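Local coordinates for probable ferredoxin-dependent nitrite reductase NirA (Mycobacterium tuberculosis, PDB 1ZJ8), which probably catalyses the six-electron reduction of sulfite to sulfide with ferredoxin as electron donor, using a siroheme and a [4Fe-4S] cluster, at residues D66-L70 with R71-R75; R297-R301 with L302-I306; K307-I311 with A312-E316. All coordinates share one frame; numbering follows the deposited sequence.

Three local contacts, strung in series along the chain, illustrate how neighbouring residues shape helix ends and turns. Contact 1 (66-75) links successive turns of helix 67-73, just ahead of strand 79-83, one of the two outermost strands of an antiparallel sheet. Much later, contact 2 (297-306) closes the turn that leads from the loop after helix 277-291 into helix 302-309 and reaches the siroheme on its way. Contact 3 (307-316) follows at once, joining the end of that helix to helix 311-323. None nests within or crosses another. Contacts 2 and 3 share helix 302-309 and touch where I306 CD1 packs on F314 CD1; contact 1 stands apart, its nearest atoms about 6 Å from contact 2.

Contact 1 of 3, residues D66-L70 with R71-R75; sequences DKTDL and RGRFR
D69 and R73 form a salt bridge within a single short helix, 67-73, a mostly buried local contact lying between helix 49-60 and strand 79-83. Carboxylate oxygen OD1 of D69 lies 2.6 Å from NH1 of R73, with the two planes 82° apart, so the groups meet through one close pair and not as a coplanar fork. R73 gets there by bending at chi3 (-99°). Its NH2 bonds to the carbonyl of L40, while OD2 of D69 is held by R52 and the hydroxyl of Y57; with both carboxylate oxygens engaged, the group's rotation is restrained. On another side of the helix K67 and R71 run side by side in the same direction, CG of K67 3.5 Å from NH2 of R71. NZ of K67 and NH2 of R71 are 4.5 Å apart, a proximity of like charges that the salt bridge from R71 to E101 would be expected to ease. The F74 ring sets one face over CA of L70, and beyond the segments it meets the ring of F105. Along the backbone, R71 N donates to K67 O at 3.0 Å, but the next bonds span one residue more: R73 N reaches T68 O at 3.1 Å and F74 N reaches D69 O at 2.8 Å. This change from i-to-i+4 to i-to-i+5 bonding is the hallmark of a pi-type turn near a helix end.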
loop_
_atom_site.group_PDB
_atom_site.type_symbol
_atom_site.label_atom_id
_atom_site.label_comp_id
_atom_site.label_asym_id
_atom_site.label_seq_id
_atom_site.Cartn_x
_atom_site.Cartn_y
_atom_site.Cartn_z
ATOM N N ASP A 66 16.789 8.571 -21.961
ATOM C CA ASP A 66 18.025 8.189 -21.287
ATOM C C ASP A 66 17.745 7.118 -20.251
ATOM O O ASP A 66 16.776 7.206 -19.507
ATOM C CB ASP A 66 18.673 9.392 -20.587
ATOM C CG ASP A 66 20.068 9.687 -21.097
ATOM O OD1 ASP A 66 20.868 8.734 -21.229
ATOM O OD2 ASP A 66 20.365 10.878 -21.344
ATOM N N LYS A 67 18.613 6.119 -20.183
ATOM C CA LYS A 67 18.367 4.978 -19.310
ATOM C C LYS A 67 18.368 5.341 -17.826
ATOM O O LYS A 67 17.704 4.666 -17.041
ATOM C CB LYS A 67 19.307 3.813 -19.645
ATOM C CG LYS A 67 18.808 3.060 -20.888
ATOM C CD LYS A 67 19.884 2.253 -21.598
ATOM C CE LYS A 67 19.315 1.626 -22.861
ATOM N NZ LYS A 67 20.301 0.745 -23.527
ATOM N N THR A 68 19.062 6.415 -17.444
ATOM C CA THR A 68 19.028 6.895 -16.057
ATOM C C THR A 68 17.728 7.672 -15.747
ATOM O O THR A 68 17.217 7.626 -14.623
ATOM C CB THR A 68 20.280 7.729 -15.731
ATOM O OG1 THR A 68 20.477 8.728 -16.742
ATOM C CG2 THR A 68 21.504 6.807 -15.652
ATOM N N ASP A 69 17.192 8.367 -16.744
ATOM C CA ASP A 69 15.842 8.923 -16.642
ATOM C C ASP A 69 14.800 7.804 -16.609
ATOM O O ASP A 69 13.987 7.749 -15.679
ATOM C CB ASP A 69 15.557 9.881 -17.799
ATOM C CG ASP A 69 16.309 11.180 -17.665
ATOM O OD1 ASP A 69 17.013 11.362 -16.648
ATOM O OD2 ASP A 69 16.179 12.020 -18.577
ATOM N N LEU A 70 14.860 6.913 -17.606
ATOM C CA LEU A 70 13.921 5.790 -17.755
ATOM C C LEU A 70 13.808 4.939 -16.504
ATOM O O LEU A 70 12.713 4.728 -16.008
ATOM C CB LEU A 70 14.329 4.877 -18.924
ATOM C CG LEU A 70 13.510 3.595 -19.182
ATOM C CD1 LEU A 70 12.032 3.894 -19.373
ATOM C CD2 LEU A 70 14.054 2.864 -20.396
ATOM N N ARG A 71 14.936 4.466 -15.990
ATOM C CA ARG A 71 14.933 3.515 -14.870
ATOM C C ARG A 71 15.084 4.145 -13.470
ATOM O O ARG A 71 15.133 3.417 -12.474
ATOM C CB ARG A 71 16.036 2.454 -15.075
ATOM C CG ARG A 71 15.750 1.422 -16.183
ATOM C CD ARG A 71 16.874 0.392 -16.302
ATOM N NE ARG A 71 17.557 0.483 -17.593
ATOM C CZ ARG A 71 17.447 -0.393 -18.600
ATOM N NH1 ARG A 71 16.679 -1.484 -18.503
ATOM N NH2 ARG A 71 18.127 -0.183 -19.725
ATOM N N GLY A 72 15.165 5.476 -13.391
ATOM C CA GLY A 72 15.433 6.161 -12.119
ATOM C C GLY A 72 14.612 7.425 -11.936
ATOM O O GLY A 72 13.679 7.470 -11.129
ATOM N N ARG A 73 14.951 8.458 -12.693
ATOM C CA ARG A 73 14.372 9.773 -12.481
ATOM C C ARG A 73 12.872 9.849 -12.811
ATOM O O ARG A 73 12.159 10.697 -12.264
ATOM C CB ARG A 73 15.180 10.801 -13.271
ATOM C CG ARG A 73 15.909 11.798 -12.392
ATOM C CD ARG A 73 16.985 12.634 -13.136
ATOM N NE ARG A 73 18.336 12.092 -12.910
ATOM C CZ ARG A 73 19.242 11.851 -13.855
ATOM N NH1 ARG A 73 18.991 12.128 -15.130
ATOM N NH2 ARG A 73 20.416 11.339 -13.519
ATOM N N PHE A 74 12.405 8.967 -13.698
ATOM C CA PHE A 74 10.964 8.839 -14.039
ATOM C C PHE A 74 10.088 8.561 -12.817
ATOM O O PHE A 74 8.956 9.031 -12.720
ATOM C CB PHE A 74 10.746 7.693 -15.050
ATOM C CG PHE A 74 10.662 8.135 -16.488
ATOM C CD1 PHE A 74 11.610 8.994 -17.036
ATOM C CD2 PHE A 74 9.642 7.658 -17.316
ATOM C CE1 PHE A 74 11.534 9.381 -18.381
ATOM C CE2 PHE A 74 9.559 8.047 -18.668
ATOM C CZ PHE A 74 10.504 8.903 -19.194
ATOM N N ARG A 75 10.626 7.788 -11.891
ATOM C CA ARG A 75 9.896 7.375 -10.707
ATOM C C ARG A 75 9.420 8.573 -9.894
ATOM O O ARG A 75 8.320 8.566 -9.354
ATOM C CB ARG A 75 10.771 6.458 -9.868
ATOM C CG ARG A 75 11.148 5.194 -10.627
ATOM C CD ARG A 75 11.990 4.300 -9.787
ATOM N NE ARG A 75 12.242 3.042 -10.465
ATOM C CZ ARG A 75 12.852 2.008 -9.905
ATOM N NH1 ARG A 75 13.277 2.069 -8.648
ATOM N NH2 ARG A 75 13.035 0.902 -10.603
#

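Contact 2 of 3, residues R297-R301 with L302-I306; sequences RAKAR and LKFLI. With SRM (siroheme), chain E.
The F304 ring is covered on both faces by lysine carbons, CG of K303 lying 4.1 Å above one face and CG of K299 4.2 Å above the opposite one, each offset toward the rim. CA of K299 adds a CH-pi contact on its face, 4.2 Å from the ring centroid, and the backbone N and O of R301 lie at the ring edge. Here a loop enters a helix: residues 297-301 bring the chain up to helix 302-309, in the first of the two 4Fe-4S family regions of this reductase, and the ring folds back from that helix over the loop. With chi1 at -68°, its CG stands anti to the carbonyl carbon, which directs the ring back toward K299. The backbone closes the same turn through F304 N, which donates to R301 O at 3.1 Å.

R301 belongs to the siroheme pocket, and its side chain leads away from the helix toward the cofactor. Bends at chi2 and chi3 bring NH1 of the guanidinium to two carboxylate arms of the siroheme, whose oxygens O1D and O1C both lie at the guanidinium edge, near its plane. The positive group thus meets two anionic arms at once, while NH2 forms a salt bridge with D235; this acid probably balances part of the charge and fixes the rotation of the guanidinium. K303 turns its amine to the carbonyl of N261. A single nitrogen, NH1 of R301, grips both arms: it donates to O1D of the siroheme at 3.0 Å, nearly straight at 174°, and to O1C of the siroheme at 3.0 Å with a more bent angle of 150°.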
loop_
_atom_site.group_PDB
_atom_site.type_symbol
_atom_site.label_atom_id
_atom_site.label_comp_id
_atom_site.label_asym_id
_atom_site.label_seq_id
_atom_site.Cartn_x
_atom_site.Cartn_y
_atom_site.Cartn_z
ATOM N N ARG A 297 21.935 -0.805 -1.065
ATOM C CA ARG A 297 20.577 -0.534 -1.566
ATOM C C ARG A 297 19.484 -1.247 -0.780
ATOM O O ARG A 297 18.419 -0.691 -0.571
ATOM C CB ARG A 297 20.462 -0.965 -3.027
ATOM C CG ARG A 297 19.495 -0.156 -3.805
ATOM C CD ARG A 297 20.098 1.186 -4.166
ATOM N NE ARG A 297 19.092 2.132 -4.655
ATOM C CZ ARG A 297 18.359 2.937 -3.878
ATOM N NH1 ARG A 297 18.456 2.903 -2.546
ATOM N NH2 ARG A 297 17.492 3.764 -4.437
ATOM N N ALA A 298 19.751 -2.473 -0.346
ATOM C CA ALA A 298 18.811 -3.220 0.485
ATOM C C ALA A 298 19.047 -3.032 1.990
ATOM O O ALA A 298 18.499 -3.786 2.792
ATOM C CB ALA A 298 18.872 -4.698 0.144
ATOM N N LYS A 299 19.870 -2.054 2.378
ATOM C CA LYS A 299 20.072 -1.736 3.798
ATOM C C LYS A 299 20.009 -0.214 3.983
ATOM O O LYS A 299 20.746 0.366 4.794
ATOM C CB LYS A 299 21.408 -2.312 4.284
ATOM C CG LYS A 299 21.608 -2.412 5.827
ATOM C CD LYS A 299 23.122 -2.241 6.176
ATOM C CE LYS A 299 23.398 -1.894 7.636
ATOM N NZ LYS A 299 23.780 -3.077 8.446
ATOM N N ALA A 300 19.089 0.411 3.240
ATOM C CA ALA A 300 18.972 1.866 3.165
ATOM C C ALA A 300 17.778 2.429 3.941
ATOM O O ALA A 300 17.774 3.605 4.299
ATOM C CB ALA A 300 18.895 2.289 1.693
ATOM N N ARG A 301 16.783 1.591 4.215
ATOM C CA ARG A 301 15.499 2.055 4.749
ATOM C C ARG A 301 15.529 2.388 6.232
ATOM O O ARG A 301 16.346 1.852 6.993
ATOM C CB ARG A 301 14.425 1.000 4.486
ATOM C CG ARG A 301 14.258 0.781 3.013
ATOM C CD ARG A 301 12.880 0.446 2.634
ATOM N NE ARG A 301 11.913 1.437 3.067
ATOM C CZ ARG A 301 10.618 1.335 2.807
ATOM N NH1 ARG A 301 10.171 0.320 2.090
ATOM N NH2 ARG A 301 9.771 2.258 3.231
ATOM N N LEU A 302 14.607 3.256 6.637
ATOM C CA LEU A 302 14.615 3.790 7.980
ATOM C C LEU A 302 14.540 2.706 9.059
ATOM O O LEU A 302 15.166 2.837 10.114
ATOM C CB LEU A 302 13.476 4.785 8.153
ATOM C CG LEU A 302 13.390 5.489 9.514
ATOM C CD1 LEU A 302 14.702 6.204 9.804
ATOM C CD2 LEU A 302 12.220 6.466 9.545
ATOM N N LYS A 303 13.794 1.634 8.804
ATOM C CA LYS A 303 13.679 0.529 9.775
ATOM C C LYS A 303 15.042 0.055 10.332
ATOM O O LYS A 303 15.157 -0.301 11.506
ATOM C CB LYS A 303 12.882 -0.656 9.166
ATOM C CG LYS A 303 13.421 -1.211 7.834
ATOM C CD LYS A 303 12.608 -2.438 7.353
ATOM C CE LYS A 303 13.406 -3.327 6.382
ATOM N NZ LYS A 303 12.638 -4.459 5.804
ATOM N N PHE A 304 16.060 0.066 9.476
ATOM C CA PHE A 304 17.405 -0.399 9.828
ATOM C C PHE A 304 18.101 0.559 10.836
ATOM O O PHE A 304 18.593 0.130 11.911
ATOM C CB PHE A 304 18.254 -0.564 8.540
ATOM C CG PHE A 304 17.796 -1.699 7.633
ATOM C CD1 PHE A 304 17.948 -3.027 8.019
ATOM C CD2 PHE A 304 17.232 -1.434 6.384
ATOM C CE1 PHE A 304 17.528 -4.066 7.192
ATOM C CE2 PHE A 304 16.814 -2.483 5.540
ATOM C CZ PHE A 304 16.958 -3.793 5.950
ATOM N N LEU A 305 18.131 1.845 10.472
ATOM C CA LEU A 305 18.628 2.916 11.339
ATOM C C LEU A 305 18.004 2.839 12.720
ATOM O O LEU A 305 18.691 3.010 13.739
ATOM C CB LEU A 305 18.295 4.276 10.712
ATOM C CG LEU A 305 18.917 5.557 11.287
ATOM C CD1 LEU A 305 20.441 5.468 11.304
ATOM C CD2 LEU A 305 18.461 6.789 10.487
ATOM N N ILE A 306 16.695 2.582 12.740
ATOM C CA ILE A 306 15.934 2.456 13.989
ATOM C C ILE A 306 16.290 1.175 14.717
ATOM O O ILE A 306 16.265 1.140 15.944
ATOM C CB ILE A 306 14.409 2.462 13.753
ATOM C CG1 ILE A 306 13.970 3.713 12.966
ATOM C CG2 ILE A 306 13.670 2.346 15.084
ATOM C CD1 ILE A 306 14.242 5.040 13.656
HETATM FE FE SRM E . 5.466 -1.803 -3.769
HETATM C CHA SRM E . 8.206 -2.185 -5.773
HETATM C CHB SRM E . 3.493 -2.715 -6.317
HETATM C CHC SRM E . 2.857 -1.391 -1.868
HETATM C CHD SRM E . 7.249 -3.052 -1.086
HETATM N NA SRM E . 5.770 -2.151 -5.714
HETATM C C1A SRM E . 6.939 -2.141 -6.392
HETATM C C2A SRM E . 6.775 -2.083 -7.880
HETATM C CMA SRM E . 6.922 -0.668 -8.345
HETATM C CDA SRM E . 7.661 -3.061 -8.601
HETATM C CEA SRM E . 8.892 -2.573 -9.295
HETATM O O3A SRM E . 9.783 -2.046 -8.622
HETATM O O4A SRM E . 9.020 -2.686 -10.523
HETATM C C3A SRM E . 5.367 -2.553 -8.011
HETATM C CAA SRM E . 4.575 -1.854 -9.065
HETATM C CBA SRM E . 4.802 -2.702 -10.288
HETATM C CCA SRM E . 3.608 -2.673 -11.186
HETATM O O1A SRM E . 2.467 -2.714 -10.675
HETATM O O2A SRM E . 3.793 -2.587 -12.424
HETATM C C4A SRM E . 4.835 -2.453 -6.622
HETATM N NB SRM E . 3.530 -1.876 -4.105
HETATM C C1B SRM E . 2.838 -2.216 -5.194
HETATM C C2B SRM E . 1.354 -1.998 -5.101
HETATM C CMB SRM E . 0.724 -1.468 -6.358
HETATM C CDB SRM E . 0.732 -3.316 -4.786
HETATM C CEB SRM E . -0.748 -3.381 -4.652
HETATM O O3B SRM E . -1.470 -3.995 -5.468
HETATM O O4B SRM E . -1.242 -2.788 -3.693
HETATM C C3B SRM E . 1.319 -1.070 -3.906
HETATM C CAB SRM E . 1.476 0.367 -4.332
HETATM C CBB SRM E . 0.876 1.315 -3.340
HETATM C CCB SRM E . 1.252 2.729 -3.678
HETATM O O1B SRM E . 0.448 3.482 -4.221
HETATM O O2B SRM E . 2.359 3.176 -3.394
HETATM C C4B SRM E . 2.617 -1.442 -3.242
HETATM N NC SRM E . 5.093 -2.257 -1.928
HETATM C C1C SRM E . 4.008 -1.845 -1.241
HETATM C C2C SRM E . 3.993 -2.266 0.082
HETATM C CDC SRM E . 2.880 -2.247 1.075
HETATM C CEC SRM E . 2.616 -1.057 1.913
HETATM O O3C SRM E . 3.207 0.021 1.675
HETATM O O4C SRM E . 1.807 -1.221 2.838
HETATM C C3C SRM E . 5.243 -2.781 0.251
HETATM C CAC SRM E . 5.623 -3.332 1.587
HETATM C CBC SRM E . 5.831 -2.404 2.765
HETATM C CCC SRM E . 7.212 -1.780 2.658
HETATM O O1C SRM E . 7.459 -0.921 1.769
HETATM O O2C SRM E . 8.080 -2.182 3.475
HETATM C C4C SRM E . 5.910 -2.706 -0.945
HETATM N ND SRM E . 7.428 -2.155 -3.414
HETATM C C1D SRM E . 7.859 -2.824 -2.333
HETATM C C2D SRM E . 9.136 -3.350 -2.602
HETATM C CAD SRM E . 10.169 -3.592 -1.515
HETATM C CBD SRM E . 11.144 -2.501 -1.198
HETATM C CCD SRM E . 12.123 -2.578 -0.062
HETATM O O1D SRM E . 11.975 -1.753 0.867
HETATM O O2D SRM E . 13.044 -3.438 -0.046
HETATM C C3D SRM E . 9.454 -2.969 -3.894
HETATM C CDD SRM E . 10.847 -2.903 -4.459
HETATM C CED SRM E . 11.814 -1.785 -4.138
HETATM O O3D SRM E . 11.438 -0.749 -3.589
HETATM O O4D SRM E . 13.017 -1.878 -4.419
HETATM C C4D SRM E . 8.390 -2.229 -4.384
#

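Contact 3 of 3, residues K307-I311 with A312-E316; sequences KDWGI and AKFRE
K313 lays the end of its side chain across one face of the W309 indole, the two side chains crossing at about a right angle. CE of K313 sits almost directly above the five-membered ring of W309, 3.8 Å from its centroid and only 3° off the normal, in a CH-pi contact. NZ of K313, over the same face, is 3.8 Å from that W309 centroid and 25° off the normal, a cation-pi interaction. The lysine spans the ring because CG is anti to the backbone N and the chain stays extended beyond it, placing CD of K313 3.7 Å from CG of W309. At the indole edge, near the ring plane, come CA and CB of F314, CB 3.9 Å from CE3 of W309, while CD1 of F314 approaches CZ3.

The overlap bridges a break between two consecutive helices, 302-309 and 311-323. G310 ends the first with a positive phi (87°) and stands at the N-cap position of the second, so the chain changes direction within one residue. Backbone bonds start the new helix immediately: F314 N donates to G310 O at 3.2 Å, and R315 N donates to I311 O at 2.8 Å. Helix 277-291 lies against the pair, V287 touching both W309 and F314, and Y291 meeting the indole with its ring steeply inclined. Farther along, the extended R315 carries its guanidinium to salt bridges with E319 and D329.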
loop_
_atom_site.group_PDB
_atom_site.type_symbol
_atom_site.label_atom_id
_atom_site.label_comp_id
_atom_site.label_asym_id
_atom_site.label_seq_id
_atom_site.Cartn_x
_atom_site.Cartn_y
_atom_site.Cartn_z
ATOM N N LYS A 307 16.606 0.118 13.967
ATOM C CA LYS A 307 17.080 -1.124 14.596
ATOM C C LYS A 307 18.431 -0.910 15.314
ATOM O O LYS A 307 18.606 -1.324 16.460
ATOM C CB LYS A 307 17.205 -2.271 13.599
ATOM C CG LYS A 307 17.066 -3.634 14.264
ATOM C CD LYS A 307 17.947 -4.667 13.595
ATOM C CE LYS A 307 17.605 -6.064 14.065
ATOM N NZ LYS A 307 18.115 -7.065 13.100
ATOM N N ASP A 308 19.366 -0.246 14.635
ATOM C CA ASP A 308 20.691 0.022 15.191
ATOM C C ASP A 308 20.653 0.973 16.398
ATOM O O ASP A 308 21.077 0.594 17.493
ATOM C CB ASP A 308 21.612 0.569 14.089
ATOM C CG ASP A 308 21.986 -0.494 13.073
ATOM O OD1 ASP A 308 22.157 -1.664 13.500
ATOM O OD2 ASP A 308 22.110 -0.170 11.862
ATOM N N TRP A 309 20.132 2.187 16.188
ATOM C CA TRP A 309 20.058 3.229 17.234
ATOM C C TRP A 309 19.248 2.868 18.475
ATOM O O TRP A 309 19.688 3.093 19.608
ATOM C CB TRP A 309 19.421 4.490 16.662
ATOM C CG TRP A 309 20.324 5.301 15.802
ATOM C CD1 TRP A 309 21.530 4.925 15.281
ATOM C CD2 TRP A 309 20.079 6.632 15.334
ATOM N NE1 TRP A 309 22.058 5.950 14.532
ATOM C CE2 TRP A 309 21.184 7.006 14.541
ATOM C CE3 TRP A 309 19.031 7.547 15.511
ATOM C CZ2 TRP A 309 21.270 8.255 13.917
ATOM C CZ3 TRP A 309 19.113 8.787 14.882
ATOM C CH2 TRP A 309 20.227 9.134 14.107
ATOM N N GLY A 310 18.045 2.347 18.248
ATOM C CA GLY A 310 17.033 2.242 19.300
ATOM C C GLY A 310 16.218 3.528 19.367
ATOM O O GLY A 310 16.688 4.599 18.954
ATOM N N ILE A 311 14.996 3.421 19.884
ATOM C CA ILE A 311 14.077 4.566 19.999
ATOM C C ILE A 311 14.615 5.730 20.859
ATOM O O ILE A 311 14.556 6.877 20.437
ATOM C CB ILE A 311 12.676 4.097 20.514
ATOM C CG1 ILE A 311 11.826 3.561 19.351
ATOM C CG2 ILE A 311 11.923 5.221 21.235
ATOM C CD1 ILE A 311 11.151 4.639 18.482
ATOM N N ALA A 312 15.120 5.436 22.054
ATOM C CA ALA A 312 15.699 6.467 22.940
ATOM C C ALA A 312 16.698 7.350 22.200
ATOM O O ALA A 312 16.559 8.578 22.181
ATOM C CB ALA A 312 16.375 5.833 24.147
ATOM N N LYS A 313 17.690 6.723 21.576
ATOM C CA LYS A 313 18.691 7.476 20.839
ATOM C C LYS A 313 18.055 8.334 19.710
ATOM O O LYS A 313 18.495 9.465 19.445
ATOM C CB LYS A 313 19.793 6.549 20.285
ATOM C CG LYS A 313 20.930 7.352 19.608
ATOM C CD LYS A 313 22.009 6.514 18.916
ATOM C CE LYS A 313 22.921 7.403 18.039
ATOM N NZ LYS A 313 24.024 6.611 17.410
ATOM N N PHE A 314 17.033 7.789 19.049
ATOM C CA PHE A 314 16.381 8.475 17.925
ATOM C C PHE A 314 15.575 9.691 18.402
ATOM O O PHE A 314 15.669 10.769 17.829
ATOM C CB PHE A 314 15.477 7.499 17.155
ATOM C CG PHE A 314 14.588 8.168 16.144
ATOM C CD1 PHE A 314 15.090 8.528 14.889
ATOM C CD2 PHE A 314 13.244 8.445 16.451
ATOM C CE1 PHE A 314 14.268 9.157 13.954
ATOM C CE2 PHE A 314 12.425 9.073 15.540
ATOM C CZ PHE A 314 12.933 9.437 14.283
ATOM N N ARG A 315 14.778 9.499 19.449
ATOM C CA ARG A 315 13.994 10.571 20.057
ATOM C C ARG A 315 14.883 11.741 20.444
ATOM O O ARG A 315 14.551 12.894 20.186
ATOM C CB ARG A 315 13.261 10.058 21.311
ATOM C CG ARG A 315 12.454 11.139 22.053
ATOM C CD ARG A 315 11.384 10.571 23.005
ATOM N NE ARG A 315 10.370 11.580 23.331
ATOM C CZ ARG A 315 9.444 11.462 24.286
ATOM N NH1 ARG A 315 9.360 10.366 25.029
ATOM N NH2 ARG A 315 8.590 12.456 24.499
ATOM N N GLU A 316 16.003 11.418 21.082
ATOM C CA GLU A 316 17.023 12.383 21.459
ATOM C C GLU A 316 17.474 13.234 20.271
ATOM O O GLU A 316 17.486 14.463 20.351
ATOM C CB GLU A 316 18.231 11.613 22.004
ATOM C CG GLU A 316 19.371 12.474 22.498
ATOM C CD GLU A 316 19.116 13.022 23.901
ATOM O OE1 GLU A 316 20.013 12.853 24.774
ATOM O OE2 GLU A 316 18.017 13.605 24.129
#